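PDB 4C65: ochratoxinase, which hydrolyses the amide bond of the mycotoxin ochratoxin A to release phenylalanine, acting as a zinc-dependent carboxypeptidase of the amidohydrolase superfamily. Local coordinates for residues F153-A157 / G158-G162. Numbering follows the deposited sequence.
Sequences FALPA and GEVLG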
ATOM      1  N   PHE A 153      -4.103  12.273  20.469  1.00 18.59           N
ATOM      2  CA  PHE A 153      -3.293  11.376  21.292  1.00 18.84           C
ATOM      3  C   PHE A 153      -4.003  10.112  21.697  1.00 19.07           C
ATOM      4  O   PHE A 153      -3.364   9.104  21.918  1.00 19.40           O
ATOM      5  CB  PHE A 153      -2.821  12.093  22.545  1.00 19.18           C
ATOM      6  CG  PHE A 153      -1.728  13.075  22.292  1.00 19.00           C
ATOM      7  CD1 PHE A 153      -2.002  14.338  21.818  1.00 18.34           C
ATOM      8  CD2 PHE A 153      -0.412  12.748  22.566  1.00 19.61           C
ATOM      9  CE1 PHE A 153      -0.986  15.260  21.598  1.00 18.15           C
ATOM     10  CE2 PHE A 153       0.600  13.674  22.355  1.00 19.43           C
ATOM     11  CZ  PHE A 153       0.310  14.922  21.854  1.00 18.45           C
ATOM     12  N   ALA A 154      -5.322  10.150  21.797  1.00 18.97           N
ATOM     13  CA  ALA A 154      -6.079   8.953  22.184  1.00 19.63           C
ATOM     14  C   ALA A 154      -6.141   7.883  21.104  1.00 19.64           C
ATOM     15  O   ALA A 154      -6.455   6.732  21.407  1.00 20.73           O
ATOM     16  CB  ALA A 154      -7.475   9.318  22.617  1.00 19.59           C
ATOM     17  N   LEU A 155      -5.861   8.258  19.858  1.00 18.86           N
ATOM     18  CA  LEU A 155      -5.810   7.298  18.764  1.00 18.54           C
ATOM     19  C   LEU A 155      -4.367   6.844  18.520  1.00 18.57           C
ATOM     20  O   LEU A 155      -3.441   7.610  18.753  1.00 18.52           O
ATOM     21  CB  LEU A 155      -6.392   7.918  17.492  1.00 17.71           C
ATOM     22  CG  LEU A 155      -7.904   8.041  17.460  1.00 17.61           C
ATOM     23  CD1 LEU A 155      -8.300   8.661  16.143  1.00 16.99           C
ATOM     24  CD2 LEU A 155      -8.584   6.687  17.650  1.00 18.10           C
ATOM     25  N   PRO A 156      -4.170   5.627  18.014  1.00 18.76           N
ATOM     26  CA  PRO A 156      -2.823   5.245  17.688  1.00 18.97           C
ATOM     27  C   PRO A 156      -2.298   6.064  16.525  1.00 18.59           C
ATOM     28  O   PRO A 156      -3.075   6.642  15.747  1.00 18.15           O
ATOM     29  CB  PRO A 156      -2.937   3.773  17.329  1.00 19.42           C
ATOM     30  CG  PRO A 156      -4.268   3.324  17.818  1.00 19.68           C
ATOM     31  CD  PRO A 156      -5.126   4.532  17.792  1.00 19.14           C
ATOM     32  N   ALA A 157      -0.982   6.139  16.415  1.00 18.80           N
ATOM     33  CA  ALA A 157      -0.366   7.128  15.558  1.00 18.30           C
ATOM     34  C   ALA A 157      -0.578   6.847  14.077  1.00 18.03           C
ATOM     35  O   ALA A 157      -0.660   7.775  13.277  1.00 17.57           O
ATOM     36  CB  ALA A 157       1.123   7.233  15.890  1.00 18.57           C
ATOM     37  N   GLY A 158      -0.659   5.576  13.697  1.00 18.64           N
ATOM     38  CA  GLY A 158      -0.863   5.230  12.283  1.00 18.71           C
ATOM     39  C   GLY A 158      -2.197   5.713  11.723  1.00 18.41           C
ATOM     40  O   GLY A 158      -2.268   6.189  10.581  1.00 17.94           O
ATOM     41  N   GLU A 159      -3.238   5.650  12.547  1.00 18.62           N
ATOM     42  CA  GLU A 159      -4.552   6.164  12.170  1.00 18.46           C
ATOM     43  C   GLU A 159      -4.519   7.663  11.957  1.00 17.55           C
ATOM     44  O   GLU A 159      -5.085   8.164  10.985  1.00 17.55           O
ATOM     45  CB  GLU A 159      -5.603   5.820  13.232  1.00 19.04           C
ATOM     46  CG  GLU A 159      -6.032   4.353  13.243  1.00 19.69           C
ATOM     47  CD  GLU A 159      -4.971   3.380  13.768  1.00 20.67           C
ATOM     48  OE1 GLU A 159      -3.934   3.839  14.300  1.00 20.58           O
ATOM     49  OE2 GLU A 159      -5.205   2.135  13.695  1.00 21.55           O
ATOM     50  N   VAL A 160      -3.877   8.382  12.870  1.00 17.11           N
ATOM     51  CA  VAL A 160      -3.827   9.852  12.786  1.00 16.64           C
ATOM     52  C   VAL A 160      -2.971  10.329  11.598  1.00 16.22           C
ATOM     53  O   VAL A 160      -3.427  11.130  10.816  1.00 15.67           O
ATOM     54  CB  VAL A 160      -3.336  10.494  14.090  1.00 16.69           C
ATOM     55  CG1 VAL A 160      -3.263  12.004  13.948  1.00 16.17           C
ATOM     56  CG2 VAL A 160      -4.265  10.099  15.233  1.00 17.05           C
ATOM     57  N   LEU A 161      -1.784   9.769  11.425  1.00 16.56           N
ATOM     58  CA  LEU A 161      -0.968  10.129  10.297  1.00 16.63           C
ATOM     59  C   LEU A 161      -1.434   9.573   8.955  1.00 16.11           C
ATOM     60  O   LEU A 161      -1.169  10.187   7.918  1.00 15.98           O
ATOM     61  CB  LEU A 161       0.483   9.763  10.537  1.00 17.70           C
ATOM     62  CG  LEU A 161       1.251  10.892  11.223  1.00 18.22           C
ATOM     63  CD1 LEU A 161       1.091  10.851  12.741  1.00 19.07           C
ATOM     64  CD2 LEU A 161       2.713  10.751  10.860  1.00 18.91           C
ATOM     65  N   GLY A 162      -2.163   8.460   8.959  1.00 16.01           N
ATOM     66  CA  GLY A 162      -2.823   7.978   7.755  1.00 15.68           C
ATOM     67  C   GLY A 162      -3.896   8.941   7.305  1.00 15.22           C
ATOM     68  O   GLY A 162      -4.036   9.188   6.120  1.00 15.12           O
TER
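P156 O is gripped by two amides of the first helical turn, both weakly. V160 N reaches P156 O at 3.5 Å in a fairly straight bond. E159 N approaches the same P156 O at 3.4 Å, but its bond is strongly bent. The example illustrates how a helix starts from a proline at its N-cap, here at the head of helix 157-164, which follows a loop in this TIM-barrel amidohydrolase. One residue on, the same i to i+4 pairing tightens: L161 N donates to A157 O at 2.9 Å in a nearly straight bond. The E159 side chain bends back along the helix start to P156. Its bend at chi2 (71°) brings the carboxylate to the proline ring, where OE1 lies 3.2 Å from P156 CB, with the ring's CG and CD slightly farther off. The same OE1 sits 3.3 Å from P156 O; both are acceptors, so this approach is no bond and probably raises the negative potential there. On the apolar side, V160 holds CG1 anti to its backbone N (chi1 178°), placing CG2 beside that N and against the incoming loop. Other subunits of the octamer close over the turn: R197 of one neighbour packs on A157 and V160, while L86 of another meets P156. Between the helix and the incoming loop, V160 CG2 rests 3.8 Å from L155 CB.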